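Local coordinates for 2-hydroxyhepta-2,4-diene-1,7-dioate isomerase (Mycobacterium abscessus, PDB 3RR6), which belongs to the fumarylacetoacetate hydrolase family and may act as a metal-binding isomerase or acetylpyruvate hydrolase, though its function is not established, at residues L104-P109 with N258-K263; T191-Q196 with D242-S247; T113-E118 with V150-H155; T97-P102 with C172-W177; R9-D14 with R57-I62. One frame throughout, in Å; residues are numbered along the deposited sequence. Where two conformers were deposited one is given.

Contact 1 of 5, residues L104-P109 with N258-K263; sequences LPIQLP and NPVVRK
Ile106 and Gln107 form a short parallel strand beside Val260 and Val261. They lie at the margin of a mixed sheet in the fumarylacetoacetate hydrolase part of the chain. The backbone bonds are staggered, as in any parallel pair. Ile106 N donates to Pro259 O (2.9 Å), and Val261 N donates to Ile106 O (2.9 Å). Leu108 N then closes on Val261 O at 2.8 Å. Asn258 extends this series with its side chain. Its ND2 meets a lone pair of Leu104 O at 2.9 Å, in the carbonyl plane and nearly straight (169°). CG of Asn258 stands beside the backbone N (chi1 -60°), which turns the amide toward segment 104-109. The same ND2 also bonds to Gly101 O, so one amide nitrogen ties down two carbonyls.

Leu108 points at the other segment. Its CG packs on Val260 CG1 at 3.8 Å, while its CB sits over the centre of the Arg262 guanidinium. NH2 of Arg262 reaches Pro109 O at 3.0 Å. This bond is bent, and the donor stands above the carbonyl plane. NH1 of Arg262 bonds to Ala112 O, so the group is fixed at both ends. Leu108 O is buried here and has no partner in the model. On the Gln107 face, Pro105 CB rests against Val261 CG2 at 3.8 Å.

Ile106 points to the opposite face. There it touches Val246 of strand 245-250, Ile100 of strand 99-100 and Pro173 of strand 172-179. Strand 254-261 lies between strands 106-107 and 245-250, with 106-107 outermost within this chain.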
# COMPACT_ATOMS: atom_id res chain seq x y z
N LEU A 104 1.63 10.07 10.14
CA LEU A 104 0.88 11.28 9.82
C LEU A 104 -0.61 11.00 9.96
O LEU A 104 -1.06 9.88 9.72
CB LEU A 104 1.17 11.77 8.39
CG LEU A 104 2.45 12.54 8.14
CD1 LEU A 104 2.60 12.77 6.65
CD2 LEU A 104 2.45 13.86 8.89
N PRO A 105 -1.40 12.01 10.37
CA PRO A 105 -2.81 11.73 10.57
C PRO A 105 -3.61 11.56 9.28
O PRO A 105 -3.42 12.30 8.31
CB PRO A 105 -3.31 12.94 11.37
CG PRO A 105 -2.33 14.00 11.16
CD PRO A 105 -1.02 13.35 10.85
N ILE A 106 -4.50 10.58 9.29
CA ILE A 106 -5.60 10.52 8.35
C ILE A 106 -6.58 11.60 8.77
O ILE A 106 -7.09 11.59 9.90
CB ILE A 106 -6.26 9.12 8.37
CG1 ILE A 106 -5.28 8.04 7.92
CG2 ILE A 106 -7.51 9.11 7.49
CD1 ILE A 106 -5.70 6.66 8.36
N GLN A 107 -6.83 12.56 7.88
CA GLN A 107 -7.69 13.70 8.17
C GLN A 107 -9.09 13.45 7.63
O GLN A 107 -9.30 13.41 6.41
CB GLN A 107 -7.12 14.98 7.55
CG GLN A 107 -5.80 15.44 8.15
CD GLN A 107 -5.94 16.05 9.54
OE1 GLN A 107 -7.05 16.24 10.05
NE2 GLN A 107 -4.80 16.34 10.15
N LEU A 108 -10.05 13.27 8.53
CA LEU A 108 -11.42 13.00 8.11
C LEU A 108 -12.06 14.29 7.59
O LEU A 108 -12.12 15.28 8.31
CB LEU A 108 -12.23 12.41 9.26
CG LEU A 108 -11.69 11.12 9.89
CD1 LEU A 108 -12.67 10.61 10.93
CD2 LEU A 108 -11.41 10.06 8.82
N PRO A 109 -12.52 14.27 6.33
CA PRO A 109 -13.10 15.45 5.70
C PRO A 109 -14.39 15.90 6.36
O PRO A 109 -15.18 15.06 6.77
CB PRO A 109 -13.41 14.97 4.28
CG PRO A 109 -12.61 13.82 4.07
CD PRO A 109 -12.45 13.15 5.37
N ASN A 258 -1.23 4.91 11.65
CA ASN A 258 -1.61 6.31 11.52
C ASN A 258 -2.67 6.71 12.53
O ASN A 258 -3.66 5.99 12.71
CB ASN A 258 -2.18 6.59 10.12
CG ASN A 258 -1.20 6.29 9.02
OD1 ASN A 258 -1.12 5.16 8.52
ND2 ASN A 258 -0.44 7.31 8.62
N PRO A 259 -2.50 7.87 13.18
CA PRO A 259 -3.61 8.45 13.94
C PRO A 259 -4.71 8.96 13.02
O PRO A 259 -4.47 9.18 11.83
CB PRO A 259 -2.96 9.60 14.69
CG PRO A 259 -1.77 9.95 13.94
CD PRO A 259 -1.34 8.78 13.12
N VAL A 260 -5.91 9.16 13.57
CA VAL A 260 -7.07 9.63 12.83
C VAL A 260 -7.58 10.89 13.52
O VAL A 260 -7.80 10.88 14.74
CB VAL A 260 -8.16 8.55 12.81
CG1 VAL A 260 -9.37 9.01 12.01
CG2 VAL A 260 -7.61 7.23 12.24
N VAL A 261 -7.74 11.96 12.74
CA VAL A 261 -8.13 13.27 13.26
C VAL A 261 -9.28 13.86 12.45
O VAL A 261 -9.30 13.75 11.22
CB VAL A 261 -6.94 14.26 13.22
CG1 VAL A 261 -7.37 15.66 13.69
CG2 VAL A 261 -5.79 13.74 14.08
N ARG A 262 -10.23 14.47 13.14
CA ARG A 262 -11.28 15.25 12.50
C ARG A 262 -11.29 16.59 13.24
O ARG A 262 -11.66 16.60 14.41
CB ARG A 262 -12.65 14.57 12.67
CG ARG A 262 -13.81 15.34 12.06
CD ARG A 262 -15.15 14.72 12.37
NE ARG A 262 -15.40 13.47 11.65
CZ ARG A 262 -15.71 13.38 10.36
NH1 ARG A 262 -15.94 12.19 9.83
NH2 ARG A 262 -15.78 14.47 9.60
N LYS A 263 -10.86 17.71 12.67
CA LYS A 263 -10.14 17.89 11.41
C LYS A 263 -10.18 19.39 11.12
O LYS A 263 -9.25 20.14 11.44
CB LYS A 263 -10.74 17.13 10.23
CG LYS A 263 -9.89 17.18 8.99
CD LYS A 263 -9.94 18.54 8.32
CE LYS A 263 -9.31 18.49 6.98
NZ LYS A 263 -10.24 17.88 5.99

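Contact 2 of 5, residues T191-Q196 with D242-S247; sequences TEVNGQ and DGDTVS. With PEG (di(hydroxyethyl)ether), chain F.
Val193 and Val246 form a non-hydrogen-bonded antiparallel pair, and Glu192 and Ser247 the hydrogen-bonded pair next to it. Strand 188-193 then turns back through a type I' turn, Val193 to Gln196, into strand 196-202. This makes a tight beta hairpin beside strand 245-250.

The closely packed side is the valine face. Val193 CG2 meets Val246 CG2 at 4.1 Å, the two side chains lying askew. Thr191 and Val246 lie side by side and point the same way, CG2 to CG2 at 3.9 Å. Val246 CG2 gets there because it is anti to the backbone N, which leaves CG1 between N and the carbonyl carbon (chi1 55°). His117 of strand 115-125 covers Thr191, Val193 and Val246 from beyond.

The other face is wetter. A water bridges Glu192 OE1 and Ser247 OG, while Glu192 OE2 forms a salt bridge with Arg190. A second water links Gly195 N to Thr245 O at the turn. A di(hydroxyethyl)ether molecule, probably from crystallisation, lies near Thr245, but its fit is too close in places and its details are doubtful.

Asn194 N still makes a backbone bond to Thr245 O (2.9 Å), but the return bond from Thr245 N goes to the side-chain OD1 of Asn194, also at 2.9 Å. That oxygen takes the place the main-chain carbonyl would have in a regular pair. Asp244 OD2 is held by Val241 N. Asn194 ND2 comes down on Asp244 OD1 at 3.0 Å, from above the carboxylate, with the two planes 75° apart.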
# COMPACT_ATOMS: atom_id res chain seq x y z
N THR A 191 -5.40 -5.79 10.43
CA THR A 191 -5.67 -4.39 10.71
C THR A 191 -6.17 -4.27 12.13
O THR A 191 -7.05 -5.04 12.54
CB THR A 191 -6.74 -3.84 9.76
OG1 THR A 191 -6.31 -4.00 8.41
CG2 THR A 191 -7.01 -2.35 10.04
N GLU A 192 -5.61 -3.31 12.87
CA GLU A 192 -6.03 -3.04 14.25
C GLU A 192 -6.49 -1.59 14.39
O GLU A 192 -5.91 -0.69 13.79
CB GLU A 192 -4.89 -3.31 15.24
CG GLU A 192 -4.41 -4.74 15.28
CD GLU A 192 -3.30 -4.99 16.31
OE1 GLU A 192 -2.94 -4.04 17.06
OE2 GLU A 192 -2.80 -6.13 16.37
N VAL A 193 -7.53 -1.38 15.18
CA VAL A 193 -7.97 -0.04 15.56
C VAL A 193 -7.91 0.01 17.08
O VAL A 193 -8.58 -0.77 17.76
CB VAL A 193 -9.39 0.27 15.05
CG1 VAL A 193 -9.88 1.63 15.58
CG2 VAL A 193 -9.44 0.22 13.53
N ASN A 194 -7.08 0.91 17.60
CA ASN A 194 -6.87 1.04 19.05
C ASN A 194 -6.52 -0.31 19.70
O ASN A 194 -6.99 -0.62 20.80
CB ASN A 194 -8.09 1.67 19.70
CG ASN A 194 -8.47 2.99 19.07
OD1 ASN A 194 -7.60 3.73 18.60
ND2 ASN A 194 -9.77 3.27 19.03
N GLY A 195 -5.72 -1.10 18.99
CA GLY A 195 -5.25 -2.40 19.47
C GLY A 195 -6.22 -3.56 19.33
O GLY A 195 -5.90 -4.66 19.76
N GLN A 196 -7.40 -3.30 18.76
CA GLN A 196 -8.43 -4.33 18.58
C GLN A 196 -8.34 -4.82 17.12
O GLN A 196 -8.32 -4.00 16.20
CB GLN A 196 -9.81 -3.72 18.85
CG GLN A 196 -9.98 -3.18 20.28
CD GLN A 196 -11.21 -2.30 20.45
OE1 GLN A 196 -12.04 -2.20 19.54
NE2 GLN A 196 -11.32 -1.64 21.60
N ASP A 242 -12.44 10.13 14.79
CA ASP A 242 -11.53 11.04 15.46
C ASP A 242 -10.99 10.44 16.75
O ASP A 242 -11.76 9.95 17.60
CB ASP A 242 -12.26 12.35 15.77
CG ASP A 242 -11.37 13.39 16.41
OD1 ASP A 242 -10.32 13.72 15.84
OD2 ASP A 242 -11.72 13.89 17.51
N GLY A 243 -9.67 10.46 16.88
CA GLY A 243 -9.00 9.95 18.06
C GLY A 243 -8.50 8.52 17.94
O GLY A 243 -7.74 8.07 18.80
N ASP A 244 -8.92 7.80 16.90
CA ASP A 244 -8.46 6.42 16.70
C ASP A 244 -7.01 6.38 16.23
O ASP A 244 -6.50 7.36 15.70
CB ASP A 244 -9.30 5.70 15.64
CG ASP A 244 -10.68 5.29 16.11
OD1 ASP A 244 -10.99 5.36 17.32
OD2 ASP A 244 -11.47 4.86 15.24
N THR A 245 -6.37 5.23 16.43
CA THR A 245 -5.14 4.88 15.71
C THR A 245 -5.43 3.59 14.96
O THR A 245 -5.95 2.65 15.54
CB THR A 245 -3.94 4.69 16.65
OG1 THR A 245 -3.62 5.95 17.25
CG2 THR A 245 -2.72 4.18 15.89
N VAL A 246 -5.11 3.58 13.67
CA VAL A 246 -5.33 2.41 12.84
C VAL A 246 -3.99 1.93 12.30
O VAL A 246 -3.19 2.73 11.79
CB VAL A 246 -6.35 2.67 11.70
CG1 VAL A 246 -5.95 3.86 10.84
CG2 VAL A 246 -6.57 1.42 10.84
N SER A 247 -3.73 0.63 12.45
CA SER A 247 -2.50 0.06 11.96
C SER A 247 -2.77 -1.16 11.11
O SER A 247 -3.76 -1.88 11.31
CB SER A 247 -1.57 -0.31 13.11
OG SER A 247 -2.06 -1.42 13.84
C1 PEG F . -5.75 6.48 19.53
O1 PEG F . -5.30 5.19 19.96
C2 PEG F . -4.64 7.52 19.36
O2 PEG F . -4.72 8.19 18.09
C3 PEG F . -4.78 9.62 18.10
C4 PEG F . -5.64 10.04 16.90
O4 PEG F . -5.81 11.44 16.79
O HOH W 1 -1.80 -1.16 16.65
O HOH W 2 -4.06 0.14 16.50

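Contact 3 of 5, residues T113-E118 with V150-H155; sequences TEVHHE and VSARDH
The His116 ring carries Arg153 CG over one face, 3.4 Å from the ring centroid and only 6° off the ring normal, a CH-pi contact. The guanidinium of Arg153 folds round and stands almost upright to the ring, the planes 82° apart. His116 ND1 lies at the guanidinium edge, near its plane, with NH1 and ND1 3.1 Å apart. The far nitrogen of the ring, His116 NE2, makes a weak bond to Glu114 OE1. The other oxygen of Glu114, OE2, has a salt bridge to Arg157.

The Asp154 carboxylate is the second flat group. Both of its oxygens take a backbone N-H from above the carboxylate plane. Thr113 N meets Asp154 OD2 at 2.9 Å, and Glu114 N meets Asp154 OD1 at 3.1 Å. CG of Asp154 lies between the backbone N and the carbonyl carbon (chi1 49°), which swings the carboxylate back toward these amides.

The setting is the end of an antiparallel pair in the fumarylacetoacetate hydrolase fold, where strand 141-152 runs straight into helix 153-159 with Ala152 at the N-cap. His116 and Ser151 are a hydrogen-bonded pair, with His116 N to Ser151 O at 2.8 Å. Arg153 N, in the first turn of the helix, continues the ladder to Glu114 O at 2.8 Å.

On the Val115 and Ala152 face, packing is tight: Val115 CG1 lies 3.4 Å from Val150 CG1. Glu118 swings toward Ser151, whose OG is hydrogen-bonded to Lys166 NZ and Asp149 O.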
# COMPACT_ATOMS: atom_id res chain seq x y z
N THR A 113 -19.12 11.52 6.47
CA THR A 113 -19.74 11.06 7.71
C THR A 113 -19.39 9.63 8.11
O THR A 113 -19.58 9.26 9.27
CB THR A 113 -21.29 11.17 7.62
OG1 THR A 113 -21.79 10.21 6.69
CG2 THR A 113 -21.72 12.58 7.22
N GLU A 114 -18.90 8.81 7.17
CA GLU A 114 -18.62 7.40 7.45
C GLU A 114 -17.36 6.97 6.71
O GLU A 114 -17.41 6.70 5.50
CB GLU A 114 -19.79 6.53 6.99
CG GLU A 114 -19.65 5.07 7.35
CD GLU A 114 -20.84 4.22 6.93
OE1 GLU A 114 -20.77 2.99 7.14
OE2 GLU A 114 -21.84 4.76 6.40
N VAL A 115 -16.24 6.91 7.42
CA VAL A 115 -14.94 6.62 6.80
C VAL A 115 -14.42 5.28 7.32
O VAL A 115 -14.42 5.05 8.53
CB VAL A 115 -13.93 7.74 7.09
CG1 VAL A 115 -12.56 7.40 6.47
CG2 VAL A 115 -14.43 9.07 6.52
N HIS A 116 -14.01 4.40 6.41
CA HIS A 116 -13.57 3.05 6.76
C HIS A 116 -12.11 2.80 6.43
O HIS A 116 -11.58 3.37 5.47
CB HIS A 116 -14.42 2.02 6.03
CG HIS A 116 -15.81 1.90 6.55
ND1 HIS A 116 -16.62 0.83 6.25
CD2 HIS A 116 -16.54 2.71 7.35
CE1 HIS A 116 -17.79 0.99 6.84
NE2 HIS A 116 -17.77 2.12 7.52
N HIS A 117 -11.48 1.93 7.22
CA HIS A 117 -10.15 1.40 6.93
C HIS A 117 -10.23 0.19 6.00
O HIS A 117 -11.17 -0.60 6.08
CB HIS A 117 -9.44 0.95 8.23
CG HIS A 117 -10.20 -0.06 9.05
ND1 HIS A 117 -10.28 -1.39 8.71
CD2 HIS A 117 -10.91 0.08 10.19
CE1 HIS A 117 -11.02 -2.03 9.61
NE2 HIS A 117 -11.41 -1.16 10.52
N GLU A 118 -9.19 0.03 5.19
CA GLU A 118 -9.06 -1.13 4.29
C GLU A 118 -7.57 -1.48 4.17
O GLU A 118 -6.85 -0.91 3.36
CB GLU A 118 -9.67 -0.84 2.91
CG GLU A 118 -11.18 -0.54 2.99
CD GLU A 118 -11.88 -0.37 1.66
OE1 GLU A 118 -11.26 -0.58 0.60
OE2 GLU A 118 -13.08 -0.00 1.69
N VAL A 150 -8.25 4.02 2.49
CA VAL A 150 -9.24 4.72 3.31
C VAL A 150 -10.36 5.22 2.40
O VAL A 150 -10.11 5.75 1.31
CB VAL A 150 -8.61 5.89 4.10
CG1 VAL A 150 -9.67 6.58 4.98
CG2 VAL A 150 -7.43 5.41 4.98
N SER A 151 -11.61 5.02 2.84
CA SER A 151 -12.77 5.22 1.97
C SER A 151 -13.94 5.87 2.71
O SER A 151 -14.37 5.36 3.76
CB SER A 151 -13.25 3.85 1.44
OG SER A 151 -12.20 3.14 0.80
N ALA A 152 -14.47 6.95 2.16
CA ALA A 152 -15.70 7.57 2.67
C ALA A 152 -16.92 6.86 2.07
O ALA A 152 -17.32 7.13 0.93
CB ALA A 152 -15.73 9.07 2.36
N ARG A 153 -17.48 5.93 2.84
CA ARG A 153 -18.58 5.09 2.36
C ARG A 153 -19.80 5.92 1.95
O ARG A 153 -20.51 5.57 1.01
CB ARG A 153 -18.98 4.05 3.42
CG ARG A 153 -17.87 3.18 3.99
CD ARG A 153 -17.06 2.42 2.94
NE ARG A 153 -17.86 1.44 2.19
CZ ARG A 153 -17.93 0.14 2.45
NH1 ARG A 153 -17.27 -0.41 3.46
NH2 ARG A 153 -18.69 -0.64 1.68
N ASP A 154 -20.05 7.02 2.66
CA ASP A 154 -21.17 7.89 2.31
C ASP A 154 -20.99 8.52 0.93
O ASP A 154 -21.96 8.72 0.20
CB ASP A 154 -21.45 8.96 3.38
CG ASP A 154 -20.22 9.74 3.82
OD1 ASP A 154 -19.18 9.11 4.11
OD2 ASP A 154 -20.32 10.98 3.93
N HIS A 155 -19.75 8.79 0.56
CA HIS A 155 -19.48 9.34 -0.77
C HIS A 155 -19.64 8.30 -1.86
O HIS A 155 -20.10 8.64 -2.95
CB HIS A 155 -18.10 9.99 -0.82
CG HIS A 155 -17.98 11.17 0.08
ND1 HIS A 155 -16.79 11.84 0.28
CD2 HIS A 155 -18.90 11.79 0.85
CE1 HIS A 155 -16.98 12.83 1.14
NE2 HIS A 155 -18.26 12.83 1.49

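Contact 4 of 5, residues T97-P102 with C172-W177; sequences TSIIGP and CPLGPW
Cys172 N donates to Ser98 O at 2.8 Å, the shortest polar bond here, and comes in from above the carbonyl plane. Cys172 O is met twice. Ile100 N approaches it at 3.2 Å, again well above the carbonyl plane, and Ile99 CA lies 3.3 Å from Cys172 O in a CA-H...O contact. Leu174 N then bonds to Ile100 O at 2.9 Å, much more directly in line with the carbonyl.

Side chains alternate between two faces. On one, Ile99 CG2 touches Leu174 CB at 4.1 Å, the two side chains askew, and Ile99 also leans on Ala60. On the other, Ile100 CG1 reaches Pro173 CG at 4.1 Å. It can do so because CG1 sits between the backbone N and the carbonyl carbon (chi1 54°). Asn258 and Leu256 of strand 254-261 pack beyond Pro173.

Farther on, a cis peptide before Pro176 turns the chain. Pro102 CG rests on Pro176 CA at 3.8 Å, the side chains crossing at about a right angle.

Strand 99-100 adds a short parallel strand beside 172-179, which pairs antiparallel with strand 141-152. Both belong to the mixed beta-structure of the fumarylacetoacetate hydrolase fold.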
# COMPACT_ATOMS: atom_id res chain seq x y z
N THR A 97 -1.82 12.51 -4.57
CA THR A 97 -2.03 13.49 -3.54
C THR A 97 -2.72 12.91 -2.30
O THR A 97 -2.77 13.57 -1.25
CB THR A 97 -2.87 14.66 -4.09
OG1 THR A 97 -4.00 14.13 -4.78
CG2 THR A 97 -2.03 15.50 -5.06
N SER A 98 -3.22 11.67 -2.38
CA SER A 98 -3.84 11.03 -1.22
C SER A 98 -2.81 10.34 -0.32
O SER A 98 -3.11 9.97 0.80
CB SER A 98 -4.93 10.04 -1.64
OG SER A 98 -4.40 8.93 -2.35
N ILE A 99 -1.58 10.16 -0.82
CA ILE A 99 -0.57 9.39 -0.12
C ILE A 99 -0.06 10.16 1.10
O ILE A 99 0.19 11.37 1.03
CB ILE A 99 0.60 9.01 -1.05
CG1 ILE A 99 0.11 8.08 -2.16
CG2 ILE A 99 1.72 8.32 -0.26
CD1 ILE A 99 1.10 7.85 -3.29
N ILE A 100 0.04 9.45 2.22
CA ILE A 100 0.78 9.90 3.41
C ILE A 100 1.62 8.74 3.93
O ILE A 100 1.30 7.58 3.69
CB ILE A 100 -0.13 10.45 4.54
CG1 ILE A 100 -1.20 9.43 4.95
CG2 ILE A 100 -0.77 11.78 4.13
CD1 ILE A 100 -1.94 9.80 6.27
N GLY A 101 2.70 9.07 4.63
CA GLY A 101 3.56 8.06 5.23
C GLY A 101 3.14 7.67 6.64
O GLY A 101 2.14 8.17 7.16
N PRO A 102 3.92 6.78 7.28
CA PRO A 102 3.67 6.37 8.66
C PRO A 102 3.58 7.53 9.63
O PRO A 102 4.34 8.50 9.54
CB PRO A 102 4.90 5.52 9.01
CG PRO A 102 5.44 5.08 7.72
CD PRO A 102 5.13 6.14 6.72
N CYS A 172 -4.55 7.61 1.47
CA CYS A 172 -3.67 6.49 1.11
C CYS A 172 -2.39 6.42 1.95
O CYS A 172 -1.29 6.63 1.44
CB CYS A 172 -3.32 6.53 -0.38
SG CYS A 172 -2.73 4.92 -0.99
N PRO A 173 -2.53 6.06 3.24
CA PRO A 173 -1.33 5.67 3.98
C PRO A 173 -0.55 4.60 3.23
O PRO A 173 -1.13 3.64 2.71
CB PRO A 173 -1.90 5.12 5.29
CG PRO A 173 -3.21 5.84 5.47
CD PRO A 173 -3.74 6.05 4.09
N LEU A 174 0.77 4.79 3.20
CA LEU A 174 1.68 3.90 2.51
C LEU A 174 2.99 3.80 3.30
O LEU A 174 3.55 4.82 3.70
CB LEU A 174 1.95 4.45 1.11
CG LEU A 174 2.57 3.51 0.08
CD1 LEU A 174 1.58 2.42 -0.34
CD2 LEU A 174 3.04 4.32 -1.14
N GLY A 175 3.48 2.58 3.50
CA GLY A 175 4.72 2.38 4.25
C GLY A 175 4.72 1.09 5.04
O GLY A 175 3.82 0.28 4.87
N PRO A 176 5.71 0.91 5.93
CA PRO A 176 6.78 1.85 6.31
C PRO A 176 7.98 1.87 5.37
O PRO A 176 8.79 2.80 5.41
CB PRO A 176 7.21 1.34 7.68
CG PRO A 176 6.97 -0.11 7.60
CD PRO A 176 5.70 -0.27 6.81
N TRP A 177 8.09 0.84 4.54
CA TRP A 177 9.21 0.66 3.61
C TRP A 177 8.82 -0.41 2.61
O TRP A 177 7.83 -1.11 2.80
CB TRP A 177 10.50 0.27 4.35
CG TRP A 177 10.31 -0.76 5.43
CD1 TRP A 177 9.89 -2.05 5.28
CD2 TRP A 177 10.55 -0.58 6.82
NE1 TRP A 177 9.82 -2.67 6.50
CE2 TRP A 177 10.23 -1.80 7.47
CE3 TRP A 177 10.99 0.50 7.60
CZ2 TRP A 177 10.34 -1.96 8.85
CZ3 TRP A 177 11.11 0.33 8.99
CH2 TRP A 177 10.77 -0.90 9.59

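Contact 5 of 5, residues R9-D14 with R57-I62; sequences RIASPD and RLLAPI
Arg9 lies along the backbone of Ala60 and Pro61, where strand 6-12 pairs antiparallel with strand 57-58 in the N-terminal, Rv2993c-like part of the chain. Its CB starts 3.4 Å from Ala60 O. CG passes Pro61 O at 3.6 Å. CD returns to Ala60 O at 3.3 Å. There the chain bends (chi3 66°), which brings the edge of the guanidinium back to the same oxygen. NH1 of Arg9 ends on Ala60 O at 2.9 Å, nearly straight (166°) and in the guanidinium plane. The arginine thus curls round one carbonyl oxygen. Leu59 CD1 lies over one face of the guanidinium, and the side chains of Arg9 and Leu59 cross at about a right angle. Val16 and Phe18 of strand 15-22 also touch Arg9.

The backbones are joined on both sides of Ile10. Leu59 N donates to Arg9 O at 2.8 Å. Ala11 and Arg57 are the hydrogen-bonded pair, with Ala11 N to Arg57 O at 2.9 Å and Arg57 N to Ala11 O at 3.1 Å. A water accepts a bond from Arg9 N and lies in hydrogen-bonding reach of Leu59 O.

The faces differ. In one of its two conformers, the Arg57 guanidinium lies flat against Ala11 CB, which is offset toward its rim. On the opposite face, in the non-hydrogen-bonded pair, Ile10 CG2 touches Leu58 CD2 at 4.0 Å.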
# COMPACT_ATOMS: atom_id res chain seq x y z
N ARG A 9 11.95 6.22 2.29
CA ARG A 9 12.27 7.64 2.22
C ARG A 9 12.24 8.21 3.63
O ARG A 9 11.40 7.81 4.44
CB ARG A 9 11.28 8.39 1.33
CG ARG A 9 11.40 8.02 -0.15
CD ARG A 9 10.29 8.61 -0.99
NE ARG A 9 10.35 10.07 -1.04
CZ ARG A 9 9.52 10.91 -0.43
NH1 ARG A 9 8.51 10.48 0.33
NH2 ARG A 9 9.71 12.22 -0.57
N ILE A 10 13.18 9.09 3.92
CA ILE A 10 13.25 9.72 5.23
C ILE A 10 13.41 11.21 5.13
O ILE A 10 13.89 11.73 4.14
CB ILE A 10 14.41 9.16 6.09
CG1 ILE A 10 15.75 9.33 5.38
CG2 ILE A 10 14.15 7.71 6.44
CD1 ILE A 10 16.91 9.58 6.30
N ALA A 11 12.96 11.88 6.19
CA ALA A 11 13.29 13.27 6.45
C ALA A 11 14.36 13.24 7.55
O ALA A 11 14.11 12.75 8.65
CB ALA A 11 12.06 14.03 6.92
N SER A 12 15.56 13.71 7.22
CA SER A 12 16.66 13.81 8.19
C SER A 12 16.89 15.28 8.56
O SER A 12 16.26 16.17 7.99
CB SER A 12 17.93 13.19 7.59
OG SER A 12 18.48 14.02 6.58
N PRO A 13 17.80 15.55 9.52
CA PRO A 13 18.19 16.94 9.73
C PRO A 13 18.86 17.57 8.51
O PRO A 13 18.85 18.80 8.36
CB PRO A 13 19.19 16.86 10.90
CG PRO A 13 18.89 15.56 11.58
CD PRO A 13 18.41 14.64 10.50
N ASP A 14 19.43 16.73 7.64
CA ASP A 14 20.16 17.19 6.47
C ASP A 14 19.31 17.14 5.19
O ASP A 14 19.85 17.30 4.09
CB ASP A 14 21.44 16.36 6.28
CG ASP A 14 22.23 16.20 7.56
OD1 ASP A 14 22.85 17.19 8.01
OD2 ASP A 14 22.25 15.09 8.12
N ARG A 57 12.89 10.41 10.33
CA ARG A 57 11.45 10.21 10.23
C ARG A 57 11.12 9.54 8.90
O ARG A 57 11.42 10.09 7.84
CB ARG A 57 10.73 11.56 10.32
CG ARG A 57 9.24 11.43 10.56
CD ARG A 57 8.59 12.79 10.82
NE ARG A 57 8.28 13.50 9.58
CZ ARG A 57 8.93 14.58 9.15
NH1 ARG A 57 9.93 15.09 9.87
NH2 ARG A 57 8.57 15.16 8.02
N LEU A 58 10.50 8.37 8.97
CA LEU A 58 10.05 7.65 7.78
C LEU A 58 8.90 8.40 7.12
O LEU A 58 7.96 8.86 7.78
CB LEU A 58 9.58 6.23 8.14
CG LEU A 58 10.65 5.22 8.53
CD1 LEU A 58 10.03 3.97 9.15
CD2 LEU A 58 11.50 4.87 7.31
N LEU A 59 9.00 8.52 5.80
CA LEU A 59 7.97 9.12 4.95
C LEU A 59 7.32 8.02 4.12
O LEU A 59 7.68 6.86 4.24
CB LEU A 59 8.62 10.14 4.02
CG LEU A 59 9.48 11.21 4.67
CD1 LEU A 59 10.15 12.08 3.63
CD2 LEU A 59 8.64 12.05 5.63
N ALA A 60 6.37 8.37 3.25
CA ALA A 60 5.89 7.39 2.28
C ALA A 60 7.10 6.91 1.49
O ALA A 60 7.97 7.72 1.15
CB ALA A 60 4.85 7.98 1.34
N PRO A 61 7.19 5.60 1.21
CA PRO A 61 8.47 5.05 0.73
C PRO A 61 8.82 5.27 -0.74
O PRO A 61 9.92 4.89 -1.16
CB PRO A 61 8.33 3.56 1.02
CG PRO A 61 6.87 3.31 1.00
CD PRO A 61 6.27 4.53 1.63
N ILE A 62 7.91 5.84 -1.51
CA ILE A 62 8.12 6.01 -2.95
C ILE A 62 7.30 7.20 -3.44
O ILE A 62 6.28 7.55 -2.84
CB ILE A 62 7.72 4.71 -3.70
CG1 ILE A 62 8.41 4.61 -5.05
CG2 ILE A 62 6.21 4.60 -3.82
CD1 ILE A 62 9.80 4.05 -4.98
O HOH W 3 9.69 5.00 3.85

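Overall arrangement
Contact 5 comes first along the chain and is the one contact in the N-terminal, Rv2993c-like part; the others belong to the hydrolase part. Contact 4 abuts contact 5, their centres about 11 Å apart, and strand 172-179 pairs with strand 6-12 across the two parts. Contacts 1 and 2 share a five-stranded sheet through the neighbouring strands 254-261 and 245-250, their centres about 12 Å apart. Contact 3 lies on strands 115-125 and 141-152 and touches contacts 1, 2 and 4. Segments of contacts 1 and 4 alternate along the chain, and contacts 2 and 3 fall within the span of contact 1. Segments far apart in sequence thus interlock within the hydrolase part, with contact 5 to one side.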